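Local coordinates for aminotransferase (Helicobacter pylori, PDB 2FNU), which catalyses the pyridoxal-phosphate-dependent transfer of an amino group between glutamate and a UDP-linked 4-keto sugar, the second step of pseudaminic acid biosynthesis for flagellin modification, at residues K252-A257 / S281-Y286; A257-R262 / E356-I361; P268-L273 / S364-F369; I288-K293 / A343-P348. One frame throughout, in Å; residues are numbered along the deposited sequence.

Interaction 1: K252-A257 / S281-Y286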
loop_
_atom_site.group_PDB
_atom_site.type_symbol
_atom_site.label_atom_id
_atom_site.label_comp_id
_atom_site.label_asym_id
_atom_site.label_seq_id
_atom_site.Cartn_x
_atom_site.Cartn_y
_atom_site.Cartn_z
ATOM N N LYS B 252 -5.433 -29.197 4.043
ATOM C CA LYS B 252 -4.069 -29.629 4.340
ATOM C C LYS B 252 -3.635 -29.170 5.722
ATOM O O LYS B 252 -3.011 -29.937 6.457
ATOM C CB LYS B 252 -3.081 -29.168 3.269
ATOM C CG LYS B 252 -3.279 -29.879 1.931
ATOM C CD LYS B 252 -2.811 -31.329 2.016
ATOM C CE LYS B 252 -2.977 -32.051 0.683
ATOM N NZ LYS B 252 -2.683 -33.511 0.803
ATOM N N ARG B 253 -3.941 -27.912 6.072
ATOM C CA ARG B 253 -3.614 -27.404 7.399
ATOM C C ARG B 253 -4.415 -28.145 8.473
ATOM O O ARG B 253 -3.894 -28.446 9.549
ATOM C CB ARG B 253 -3.816 -25.890 7.475
ATOM C CG ARG B 253 -2.846 -25.107 6.578
ATOM C CD ARG B 253 -2.885 -23.604 6.873
ATOM N NE ARG B 253 -4.211 -23.062 6.615
ATOM C CZ ARG B 253 -4.625 -22.581 5.443
ATOM N NH1 ARG B 253 -3.800 -22.533 4.384
ATOM N NH2 ARG B 253 -5.876 -22.143 5.342
ATOM N N GLU B 254 -5.670 -28.474 8.162
ATOM C CA GLU B 254 -6.487 -29.244 9.117
ATOM C C GLU B 254 -5.870 -30.619 9.380
ATOM O O GLU B 254 -5.842 -31.076 10.531
ATOM C CB GLU B 254 -7.938 -29.360 8.632
ATOM C CG GLU B 254 -8.854 -30.258 9.482
ATOM C CD GLU B 254 -9.159 -29.716 10.871
ATOM O OE1 GLU B 254 -8.897 -28.519 11.151
ATOM O OE2 GLU B 254 -9.695 -30.500 11.695
ATOM N N GLU B 255 -5.363 -31.256 8.330
ATOM C CA GLU B 255 -4.736 -32.571 8.485
ATOM C C GLU B 255 -3.480 -32.481 9.336
ATOM O O GLU B 255 -3.243 -33.343 10.187
ATOM C CB GLU B 255 -4.520 -33.242 7.124
ATOM C CG GLU B 255 -5.855 -33.803 6.613
ATOM C CD GLU B 255 -5.933 -34.004 5.109
ATOM O OE1 GLU B 255 -7.061 -34.257 4.630
ATOM O OE2 GLU B 255 -4.902 -33.906 4.414
ATOM N N ALA B 256 -2.694 -31.423 9.139
ATOM C CA ALA B 256 -1.498 -31.209 9.951
ATOM C C ALA B 256 -1.904 -30.999 11.400
ATOM O O ALA B 256 -1.308 -31.581 12.307
ATOM C CB ALA B 256 -0.725 -29.994 9.442
ATOM N N ALA B 257 -2.926 -30.168 11.621
ATOM C CA ALA B 257 -3.407 -29.913 12.981
ATOM C C ALA B 257 -3.871 -31.193 13.670
ATOM O O ALA B 257 -3.604 -31.414 14.856
ATOM C CB ALA B 257 -4.537 -28.891 12.955
ATOM N N SER B 281 -12.131 -24.141 10.907
ATOM C CA SER B 281 -11.229 -22.991 11.016
ATOM C C SER B 281 -10.244 -23.001 9.864
ATOM O O SER B 281 -9.886 -24.070 9.343
ATOM C CB SER B 281 -10.426 -23.048 12.327
ATOM O OG SER B 281 -9.317 -22.135 12.327
ATOM N N SER B 282 -9.781 -21.802 9.493
ATOM C CA SER B 282 -8.745 -21.672 8.475
ATOM C C SER B 282 -7.447 -22.357 8.921
ATOM O O SER B 282 -6.595 -22.689 8.097
ATOM C CB SER B 282 -8.465 -20.189 8.247
ATOM O OG SER B 282 -7.867 -19.636 9.417
ATOM N N ASN B 283 -7.271 -22.523 10.227
ATOM C CA ASN B 283 -6.031 -23.082 10.782
ATOM C C ASN B 283 -4.818 -22.251 10.388
ATOM O O ASN B 283 -3.765 -22.791 10.060
ATOM C CB ASN B 283 -5.810 -24.539 10.334
ATOM C CG ASN B 283 -6.858 -25.483 10.886
ATOM O OD1 ASN B 283 -7.521 -26.223 10.139
ATOM N ND2 ASN B 283 -7.025 -25.458 12.193
ATOM N N HIS B 284 -4.972 -20.924 10.410
ATOM C CA HIS B 284 -3.813 -20.075 10.139
ATOM C C HIS B 284 -2.667 -20.365 11.102
ATOM O O HIS B 284 -1.488 -20.421 10.675
ATOM C CB HIS B 284 -4.181 -18.582 10.157
ATOM C CG HIS B 284 -2.991 -17.694 10.077
ATOM N ND1 HIS B 284 -2.030 -17.832 9.092
ATOM C CD2 HIS B 284 -2.573 -16.686 10.874
ATOM C CE1 HIS B 284 -1.070 -16.944 9.293
ATOM N NE2 HIS B 284 -1.374 -16.238 10.369
ATOM N N LEU B 285 -3.010 -20.506 12.389
ATOM C CA LEU B 285 -2.028 -20.870 13.427
ATOM C C LEU B 285 -2.401 -22.188 14.069
ATOM O O LEU B 285 -3.588 -22.574 14.060
ATOM C CB LEU B 285 -1.952 -19.824 14.544
ATOM C CG LEU B 285 -1.700 -18.363 14.173
ATOM C CD1 LEU B 285 -1.801 -17.423 15.396
ATOM C CD2 LEU B 285 -0.336 -18.210 13.516
ATOM N N TYR B 286 -1.403 -22.847 14.658
ATOM C CA TYR B 286 -1.653 -23.987 15.545
ATOM C C TYR B 286 -1.089 -23.596 16.916
ATOM O O TYR B 286 0.107 -23.787 17.168
ATOM C CB TYR B 286 -0.954 -25.264 15.040
ATOM C CG TYR B 286 -1.300 -26.460 15.884
ATOM C CD1 TYR B 286 -2.413 -27.249 15.578
ATOM C CD2 TYR B 286 -0.550 -26.769 17.024
ATOM C CE1 TYR B 286 -2.755 -28.363 16.371
ATOM C CE2 TYR B 286 -0.896 -27.855 17.819
ATOM C CZ TYR B 286 -1.989 -28.641 17.484
ATOM O OH TYR B 286 -2.334 -29.726 18.265
HETATM O O HOH W 1 -11.149 -26.833 11.162
#
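R253 lays its side chain along the turn at S282 and N283, its CB against N283 CB at 3.7 Å and its CD near N283 O. The guanidinium then takes S282 O side-on: NE donates at 2.8 Å and NH2 at 2.9 Å to that single oxygen, which sits in the guanidinium plane. NE comes up almost straight along the S282 C=O, while NH2 uses a lone pair in the carbonyl plane. NH1 of R253 bonds to P184 O, so all three guanidinium nitrogens have a carbonyl partner. The loop R253 grips, between strands 270-272 and 286-290, is shaped by an ST turn in which N283 N donates to S281 OG at 3.0 Å, and it brings the H284 side chain to about 3 Å from that of K183, the lysine that carries pyridoxal phosphate in the internal aldimine but not here. The next residue, E254, is bent at chi2 (68°), which swings OE1 toward the loop; a water donates to OE1 at 2.8 Å while accepting from S281 N at 2.9 Å. A257 is the apolar end, CB resting 3.8 Å from Y286 CD1.

Interaction 2: A257-R262 / E356-I361; sequences ALTYDR and ESVQNI
V358 CG1 sits squarely over the ring of Y260, 3.6 Å from its centroid and only 4° off the ring normal, a textbook CH-pi contact. The valine's first torsion (chi1 -179°) turns CG1 anti to the backbone N and out toward the neighbouring helix, where it spans all six ring carbons at nearly equal range. The same methyl is shared with T259, whose CG2 reaches it at 3.6 Å, so it lies between a ring face and a methyl group.

The remaining apolar contacts flank this centre. I361 CG2 meets the Y260 ring at its edge, in plane, coming within 3.4 Å of Y260 OH and 3.9 Å of Y260 CE1. T259 CG2 also brushes the aliphatic CG of Q359 at 4.0 Å. These contacts pack helix 246-264 against helix 355-370, whose short segments run at 35° with axes 9.3 Å apart.

The polar ends of Y260 and T259 turn elsewhere: Y260 OH bonds to the carbonyl oxygen of P348, and T259 OG1 to E255 O within its own helix.

With nothing polar exchanged across it, the contact depends on the fit of methyl groups to one ring, and the bond from Y260 OH to P348 fixes the far end of that ring.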
loop_
_atom_site.group_PDB
_atom_site.type_symbol
_atom_site.label_atom_id
_atom_site.label_comp_id
_atom_site.label_asym_id
_atom_site.label_seq_id
_atom_site.Cartn_x
_atom_site.Cartn_y
_atom_site.Cartn_z
ATOM N N ALA B 257 -2.926 -30.168 11.621
ATOM C CA ALA B 257 -3.407 -29.913 12.981
ATOM C C ALA B 257 -3.871 -31.193 13.670
ATOM O O ALA B 257 -3.604 -31.414 14.856
ATOM C CB ALA B 257 -4.537 -28.891 12.955
ATOM N N LEU B 258 -4.575 -32.037 12.923
ATOM C CA LEU B 258 -5.061 -33.295 13.494
ATOM C C LEU B 258 -3.909 -34.218 13.874
ATOM O O LEU B 258 -4.005 -34.967 14.864
ATOM C CB LEU B 258 -6.024 -34.000 12.531
ATOM C CG LEU B 258 -7.372 -33.293 12.368
ATOM C CD1 LEU B 258 -8.110 -33.901 11.172
ATOM C CD2 LEU B 258 -8.239 -33.326 13.645
ATOM N N THR B 259 -2.832 -34.193 13.082
ATOM C CA THR B 259 -1.643 -34.996 13.401
ATOM C C THR B 259 -0.997 -34.505 14.692
ATOM O O THR B 259 -0.684 -35.301 15.577
ATOM C CB THR B 259 -0.651 -34.983 12.234
ATOM O OG1 THR B 259 -1.272 -35.641 11.131
ATOM C CG2 THR B 259 0.640 -35.720 12.584
ATOM N N TYR B 260 -0.799 -33.195 14.821
ATOM C CA TYR B 260 -0.345 -32.685 16.105
ATOM C C TYR B 260 -1.269 -33.123 17.250
ATOM O O TYR B 260 -0.795 -33.528 18.312
ATOM C CB TYR B 260 -0.354 -31.164 16.080
ATOM C CG TYR B 260 0.806 -30.454 15.412
ATOM C CD1 TYR B 260 2.125 -30.676 15.812
ATOM C CD2 TYR B 260 0.573 -29.474 14.441
ATOM C CE1 TYR B 260 3.186 -29.968 15.243
ATOM C CE2 TYR B 260 1.637 -28.773 13.852
ATOM C CZ TYR B 260 2.938 -29.019 14.272
ATOM O OH TYR B 260 3.989 -28.306 13.730
ATOM N N ASP B 261 -2.585 -32.998 17.047
ATOM C CA ASP B 261 -3.557 -33.369 18.090
ATOM C C ASP B 261 -3.317 -34.816 18.534
ATOM O O ASP B 261 -3.300 -35.102 19.743
ATOM C CB ASP B 261 -4.989 -33.244 17.590
ATOM C CG ASP B 261 -5.448 -31.802 17.409
ATOM O OD1 ASP B 261 -4.729 -30.833 17.753
ATOM O OD2 ASP B 261 -6.585 -31.653 16.910
ATOM N N ARG B 262 -3.126 -35.716 17.566
ATOM C CA ARG B 262 -2.957 -37.135 17.921
ATOM C C ARG B 262 -1.720 -37.319 18.787
ATOM O O ARG B 262 -1.760 -38.020 19.815
ATOM C CB ARG B 262 -2.849 -38.023 16.683
ATOM C CG ARG B 262 -4.135 -38.165 15.900
ATOM C CD ARG B 262 -4.001 -39.300 14.889
ATOM N NE ARG B 262 -2.874 -39.130 13.963
ATOM C CZ ARG B 262 -2.903 -38.365 12.873
ATOM N NH1 ARG B 262 -4.004 -37.670 12.567
ATOM N NH2 ARG B 262 -1.824 -38.300 12.083
ATOM N N GLU B 356 5.069 -36.465 7.569
ATOM C CA GLU B 356 6.320 -36.854 8.206
ATOM C C GLU B 356 6.921 -35.658 8.952
ATOM O O GLU B 356 7.431 -35.790 10.064
ATOM C CB GLU B 356 7.300 -37.367 7.146
ATOM C CG GLU B 356 8.676 -37.733 7.681
ATOM C CD GLU B 356 9.547 -38.366 6.624
ATOM O OE1 GLU B 356 9.906 -37.657 5.659
ATOM O OE2 GLU B 356 9.868 -39.574 6.771
ATOM N N SER B 357 6.838 -34.482 8.343
ATOM C CA SER B 357 7.350 -33.283 8.986
ATOM C C SER B 357 6.597 -32.972 10.267
ATOM O O SER B 357 7.205 -32.663 11.297
ATOM C CB SER B 357 7.249 -32.097 8.035
ATOM O OG SER B 357 8.194 -32.257 6.984
ATOM N N VAL B 358 5.273 -33.054 10.218
ATOM C CA VAL B 358 4.490 -32.788 11.426
ATOM C C VAL B 358 4.816 -33.798 12.534
ATOM O O VAL B 358 4.950 -33.434 13.705
ATOM C CB VAL B 358 2.970 -32.761 11.151
ATOM C CG1 VAL B 358 2.171 -32.451 12.441
ATOM C CG2 VAL B 358 2.654 -31.706 10.113
ATOM N N GLN B 359 4.934 -35.073 12.161
ATOM C CA GLN B 359 5.288 -36.090 13.156
ATOM C C GLN B 359 6.643 -35.783 13.768
ATOM O O GLN B 359 6.818 -35.917 14.974
ATOM C CB GLN B 359 5.306 -37.476 12.514
ATOM C CG GLN B 359 3.908 -37.911 12.084
ATOM C CD GLN B 359 3.905 -39.023 11.037
ATOM O OE1 GLN B 359 4.879 -39.205 10.289
ATOM N NE2 GLN B 359 2.800 -39.768 10.971
ATOM N N ASN B 360 7.602 -35.344 12.947
ATOM C CA ASN B 360 8.918 -35.013 13.475
ATOM C C ASN B 360 8.920 -33.789 14.371
ATOM O O ASN B 360 9.524 -33.788 15.445
ATOM C CB ASN B 360 9.959 -34.896 12.368
ATOM C CG ASN B 360 10.565 -36.250 12.030
ATOM O OD1 ASN B 360 11.663 -36.585 12.493
ATOM N ND2 ASN B 360 9.812 -37.066 11.286
ATOM N N ILE B 361 8.224 -32.748 13.936
ATOM C CA ILE B 361 8.133 -31.546 14.758
ATOM C C ILE B 361 7.449 -31.852 16.090
ATOM O O ILE B 361 7.910 -31.440 17.153
ATOM C CB ILE B 361 7.368 -30.428 14.012
ATOM C CG1 ILE B 361 8.180 -29.951 12.803
ATOM C CG2 ILE B 361 7.048 -29.246 14.944
ATOM C CD1 ILE B 361 7.356 -29.259 11.740
#

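Interaction 3: P268-L273 / S364-F369; sequences PYFTPL and SVLKTF
The Y269 ring is sandwiched: F369 CB lies over one face, 3.7 Å from the centroid and 21° off the normal, and P268 CG sits over the centre of the opposite face. The F369 ring itself is nearly parallel to that of Y269 but slid aside, with centroids 5.9 Å apart, so the rings barely overlap. F270 supplies CD2 to one face of the F369 ring, toward its rim, while F369 CD1 lies at the edge of the F270 ring, 3.7 Å from F270 CE2. These two planes are inclined at 58°, neither stacked nor perpendicular. Together Y269, F270 and F369 make an aromatic cluster that joins helix 355-370 to the start of strand 270-272, an outer strand of the small antiparallel sheet, and to the residue just before it. F270 reaches it because its CG stands between the backbone N and the carbonyl carbon (chi1 52°), a crowded position that sends the ring toward the helix. There F270 CE2 meets V365 CG1 at 3.7 Å, and L366 CD2 touches both rings, 4.0 Å from F270 CZ and from Y269 CD2. F264 meets the F270 ring edge-to-face from helix 246-264, and F294 does the same to the F369 ring.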
loop_
_atom_site.group_PDB
_atom_site.type_symbol
_atom_site.label_atom_id
_atom_site.label_comp_id
_atom_site.label_asym_id
_atom_site.label_seq_id
_atom_site.Cartn_x
_atom_site.Cartn_y
_atom_site.Cartn_z
ATOM N N PRO B 268 1.592 -33.965 29.177
ATOM C CA PRO B 268 1.646 -33.280 30.469
ATOM C C PRO B 268 2.102 -31.802 30.459
ATOM O O PRO B 268 2.090 -31.154 31.516
ATOM C CB PRO B 268 2.659 -34.127 31.246
ATOM C CG PRO B 268 3.593 -34.615 30.211
ATOM C CD PRO B 268 2.766 -34.831 28.958
ATOM N N TYR B 269 2.451 -31.260 29.290
ATOM C CA TYR B 269 3.172 -29.973 29.229
ATOM C C TYR B 269 2.345 -28.777 28.763
ATOM O O TYR B 269 2.587 -27.648 29.208
ATOM C CB TYR B 269 4.366 -30.080 28.292
ATOM C CG TYR B 269 5.237 -31.297 28.519
ATOM C CD1 TYR B 269 5.977 -31.449 29.695
ATOM C CD2 TYR B 269 5.314 -32.288 27.556
ATOM C CE1 TYR B 269 6.786 -32.573 29.894
ATOM C CE2 TYR B 269 6.114 -33.407 27.740
ATOM C CZ TYR B 269 6.848 -33.539 28.907
ATOM O OH TYR B 269 7.645 -34.651 29.080
ATOM N N PHE B 270 1.404 -29.011 27.851
ATOM C CA PHE B 270 0.660 -27.899 27.249
ATOM C C PHE B 270 -0.664 -28.380 26.699
ATOM O O PHE B 270 -0.855 -29.588 26.511
ATOM C CB PHE B 270 1.471 -27.229 26.121
ATOM C CG PHE B 270 1.985 -28.194 25.084
ATOM C CD1 PHE B 270 1.139 -28.700 24.091
ATOM C CD2 PHE B 270 3.313 -28.607 25.114
ATOM C CE1 PHE B 270 1.617 -29.608 23.149
ATOM C CE2 PHE B 270 3.805 -29.532 24.182
ATOM C CZ PHE B 270 2.955 -30.023 23.191
ATOM N N THR B 271 -1.554 -27.429 26.420
ATOM C CA THR B 271 -2.885 -27.718 25.880
ATOM C C THR B 271 -3.000 -27.137 24.462
ATOM O O THR B 271 -2.994 -25.927 24.308
ATOM C CB THR B 271 -3.975 -27.081 26.779
ATOM O OG1 THR B 271 -3.828 -27.570 28.129
ATOM C CG2 THR B 271 -5.388 -27.393 26.272
ATOM N N PRO B 272 -3.153 -28.004 23.436
ATOM C CA PRO B 272 -3.426 -27.464 22.111
ATOM C C PRO B 272 -4.850 -26.908 22.065
ATOM O O PRO B 272 -5.777 -27.461 22.687
ATOM C CB PRO B 272 -3.326 -28.686 21.189
ATOM C CG PRO B 272 -2.735 -29.776 22.029
ATOM C CD PRO B 272 -3.095 -29.478 23.428
ATOM N N LEU B 273 -5.042 -25.838 21.301
ATOM C CA LEU B 273 -6.380 -25.266 21.162
ATOM C C LEU B 273 -7.203 -25.986 20.096
ATOM O O LEU B 273 -8.434 -25.962 20.144
ATOM C CB LEU B 273 -6.292 -23.778 20.810
ATOM C CG LEU B 273 -5.769 -22.843 21.908
ATOM C CD1 LEU B 273 -5.825 -21.389 21.417
ATOM C CD2 LEU B 273 -6.584 -22.997 23.194
ATOM N N SER B 364 9.606 -33.717 18.465
ATOM C CA SER B 364 10.649 -32.778 18.922
ATOM C C SER B 364 10.144 -31.761 19.949
ATOM O O SER B 364 10.853 -31.443 20.905
ATOM C CB SER B 364 11.274 -32.050 17.738
ATOM O OG SER B 364 11.971 -32.960 16.897
ATOM N N VAL B 365 8.925 -31.250 19.754
ATOM C CA VAL B 365 8.309 -30.332 20.733
ATOM C C VAL B 365 8.194 -31.035 22.074
ATOM O O VAL B 365 8.548 -30.467 23.103
ATOM C CB VAL B 365 6.916 -29.826 20.257
ATOM C CG1 VAL B 365 6.148 -29.097 21.356
ATOM C CG2 VAL B 365 7.088 -28.917 19.063
ATOM N N LEU B 366 7.707 -32.278 22.064
ATOM C CA LEU B 366 7.578 -33.022 23.314
ATOM C C LEU B 366 8.935 -33.210 23.987
ATOM O O LEU B 366 9.040 -33.026 25.208
ATOM C CB LEU B 366 6.868 -34.373 23.110
ATOM C CG LEU B 366 5.396 -34.247 22.717
ATOM C CD1 LEU B 366 4.867 -35.639 22.339
ATOM C CD2 LEU B 366 4.547 -33.619 23.819
ATOM N N LYS B 367 9.952 -33.549 23.197
ATOM C CA LYS B 367 11.301 -33.764 23.740
ATOM C C LYS B 367 11.836 -32.491 24.363
ATOM O O LYS B 367 12.505 -32.541 25.383
ATOM C CB LYS B 367 12.273 -34.270 22.674
ATOM C CG LYS B 367 11.987 -35.697 22.202
ATOM C CD LYS B 367 11.967 -36.699 23.356
ATOM C CE LYS B 367 11.635 -38.101 22.867
ATOM N NZ LYS B 367 11.117 -38.969 23.963
ATOM N N THR B 368 11.535 -31.354 23.740
ATOM C CA THR B 368 11.981 -30.066 24.236
ATOM C C THR B 368 11.393 -29.806 25.621
ATOM O O THR B 368 12.118 -29.478 26.575
ATOM C CB THR B 368 11.571 -28.944 23.261
ATOM O OG1 THR B 368 12.207 -29.164 21.998
ATOM C CG2 THR B 368 11.971 -27.576 23.815
ATOM N N PHE B 369 10.079 -29.945 25.747
ATOM C CA PHE B 369 9.424 -29.729 27.031
ATOM C C PHE B 369 9.918 -30.695 28.095
ATOM O O PHE B 369 10.142 -30.303 29.239
ATOM C CB PHE B 369 7.907 -29.781 26.885
ATOM C CG PHE B 369 7.321 -28.470 26.458
ATOM C CD1 PHE B 369 7.168 -28.170 25.105
ATOM C CD2 PHE B 369 6.985 -27.507 27.408
ATOM C CE1 PHE B 369 6.656 -26.925 24.706
ATOM C CE2 PHE B 369 6.460 -26.265 27.023
ATOM C CZ PHE B 369 6.295 -25.975 25.668
#

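Interaction 4: I288-K293 / A343-P348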
loop_
_atom_site.group_PDB
_atom_site.type_symbol
_atom_site.label_atom_id
_atom_site.label_comp_id
_atom_site.label_asym_id
_atom_site.label_seq_id
_atom_site.Cartn_x
_atom_site.Cartn_y
_atom_site.Cartn_z
ATOM N N ILE B 288 -0.416 -23.660 20.953
ATOM C CA ILE B 288 -0.445 -24.473 22.166
ATOM C C ILE B 288 -0.273 -23.539 23.363
ATOM O O ILE B 288 0.396 -22.494 23.246
ATOM C CB ILE B 288 0.659 -25.573 22.177
ATOM C CG1 ILE B 288 2.063 -24.937 22.171
ATOM C CG2 ILE B 288 0.456 -26.559 21.022
ATOM C CD1 ILE B 288 3.218 -25.964 22.316
ATOM N N LEU B 289 -0.869 -23.906 24.499
ATOM C CA LEU B 289 -0.758 -23.107 25.726
ATOM C C LEU B 289 -0.003 -23.886 26.802
ATOM O O LEU B 289 -0.493 -24.912 27.287
ATOM C CB LEU B 289 -2.144 -22.703 26.266
ATOM C CG LEU B 289 -3.033 -21.883 25.335
ATOM C CD1 LEU B 289 -4.398 -21.704 25.982
ATOM C CD2 LEU B 289 -2.367 -20.552 25.055
ATOM N N MET B 290 1.188 -23.406 27.167
ATOM C CA MET B 290 2.030 -24.085 28.167
ATOM C C MET B 290 1.419 -24.069 29.545
ATOM O O MET B 290 0.755 -23.110 29.925
ATOM C CB MET B 290 3.375 -23.359 28.322
ATOM C CG MET B 290 4.183 -23.173 27.077
ATOM S SD MET B 290 5.852 -22.595 27.490
ATOM C CE MET B 290 5.621 -21.166 28.539
ATOM N N HIS B 291 1.708 -25.111 30.324
ATOM C CA HIS B 291 1.417 -25.082 31.757
ATOM C C HIS B 291 2.148 -23.901 32.391
ATOM O O HIS B 291 3.262 -23.551 31.982
ATOM C CB HIS B 291 1.884 -26.396 32.385
ATOM C CG HIS B 291 1.519 -26.550 33.832
ATOM N ND1 HIS B 291 0.589 -27.468 34.272
ATOM C CD2 HIS B 291 1.966 -25.910 34.940
ATOM C CE1 HIS B 291 0.478 -27.386 35.586
ATOM N NE2 HIS B 291 1.300 -26.445 36.016
ATOM N N GLN B 292 1.519 -23.282 33.386
ATOM C CA GLN B 292 2.090 -22.131 34.090
ATOM C C GLN B 292 3.496 -22.363 34.653
ATOM O O GLN B 292 4.255 -21.407 34.822
ATOM C CB GLN B 292 1.146 -21.677 35.206
ATOM N N LYS B 293 3.842 -23.621 34.936
ATOM C CA LYS B 293 5.170 -23.932 35.487
ATOM C C LYS B 293 6.311 -23.543 34.532
ATOM O O LYS B 293 7.436 -23.337 34.970
ATOM C CB LYS B 293 5.276 -25.408 35.932
ATOM C CG LYS B 293 5.469 -26.428 34.800
ATOM C CD LYS B 293 5.561 -27.878 35.311
ATOM C CE LYS B 293 4.180 -28.454 35.632
ATOM N NZ LYS B 293 4.198 -29.891 36.035
ATOM N N ALA B 343 1.592 -18.050 28.016
ATOM C CA ALA B 343 1.386 -19.479 27.736
ATOM C C ALA B 343 1.575 -19.863 26.266
ATOM O O ALA B 343 1.938 -21.003 25.950
ATOM C CB ALA B 343 -0.002 -19.913 28.200
ATOM N N GLU B 344 1.327 -18.928 25.349
ATOM C CA GLU B 344 1.126 -19.338 23.952
ATOM C C GLU B 344 2.397 -19.510 23.120
ATOM O O GLU B 344 3.325 -18.694 23.180
ATOM C CB GLU B 344 0.203 -18.332 23.245
ATOM C CG GLU B 344 -0.436 -18.855 21.939
ATOM C CD GLU B 344 0.439 -18.695 20.687
ATOM O OE1 GLU B 344 1.390 -17.869 20.682
ATOM O OE2 GLU B 344 0.141 -19.414 19.689
ATOM N N ILE B 345 2.394 -20.570 22.313
ATOM C CA ILE B 345 3.425 -20.811 21.295
ATOM C C ILE B 345 2.709 -21.276 20.044
ATOM O O ILE B 345 1.850 -22.158 20.124
ATOM C CB ILE B 345 4.433 -21.900 21.715
ATOM C CG1 ILE B 345 5.135 -21.493 23.017
ATOM C CG2 ILE B 345 5.453 -22.117 20.607
ATOM C CD1 ILE B 345 6.097 -22.576 23.558
ATOM N N SER B 346 3.049 -20.669 18.901
ATOM C CA SER B 346 2.506 -21.081 17.608
ATOM C C SER B 346 3.477 -22.000 16.901
ATOM O O SER B 346 4.613 -21.619 16.635
ATOM C CB SER B 346 2.229 -19.867 16.729
ATOM O OG SER B 346 1.260 -19.039 17.378
ATOM N N LEU B 347 3.015 -23.210 16.597
ATOM C CA LEU B 347 3.868 -24.209 15.945
ATOM C C LEU B 347 3.731 -24.202 14.431
ATOM O O LEU B 347 2.694 -23.777 13.895
ATOM C CB LEU B 347 3.515 -25.605 16.469
ATOM C CG LEU B 347 3.663 -25.814 17.981
ATOM C CD1 LEU B 347 3.256 -27.252 18.317
ATOM C CD2 LEU B 347 5.092 -25.564 18.457
ATOM N N PRO B 348 4.760 -24.691 13.714
ATOM C CA PRO B 348 4.633 -24.704 12.257
ATOM C C PRO B 348 3.338 -25.344 11.752
ATOM O O PRO B 348 2.974 -26.457 12.144
ATOM C CB PRO B 348 5.871 -25.486 11.793
ATOM C CG PRO B 348 6.895 -25.219 12.892
ATOM C CD PRO B 348 6.071 -25.208 14.166
#
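I288 and I345 face each other as an antiparallel hydrogen-bonded pair: I288 N donates to I345 O at 2.8 Å, and I345 N returns a bond to I288 O at 2.9 Å. A third bond, M290 N to A343 O at 2.8 Å, is just as straight at the hydrogen but leaves the carbonyl plane at a tilt. Between them, L289 and E344 form the non-hydrogen-bonded pair, where E344 CA approaches I288 O in a CA-H...O contact.

Side chains then meet on both faces. On the face of I288, its CG1 packs on I345 CB at 3.9 Å and its CG2 meets L347 CD1, while the M290 chain, bent at chi3 (-52°), sets SD 3.9 Å from I345 CD1. On the other face L289 CD2 lies against E344 CB at 3.8 Å.

Further out, V365 and F369 of helix 355-370 pack on the first face. E344 OE2 takes the S346 hydroxyl through its syn lone pair at 2.6 Å, and E344 OE1 accepts from H315 N, tying this strand to a substrate-binding residue. The pair joins central strand 286-290 to outer strand 344-347 of a three-stranded antiparallel sheet, beside the sugar-nucleotide site of this DegT/DnrJ/EryC1-family aminotransferase.

How the interactions relate
All four contacts build one helix-and-sheet unit. Interactions 1 and 2 share A257 and helix 246-264, and Y286 OH joins them through D261 OD1 at 2.7 Å. Interactions 2 and 3 use successive parts of helix 355-370, with centres 12 Å apart. Interaction 4 lies closest to interaction 3, 8 Å between centres, since strands 270-272 and 286-290 are neighbours, T271 N lying 2.9 Å from L289 O. Y286 O and L347 N, 3.0 Å apart, link interaction 1 to interaction 4. The active site is nearest interaction 1, where the H284 side chain is about 5 Å from the bound UDP-sugar; in interaction 4 the E344 side chain is about 8 Å from the bound UDP-sugar.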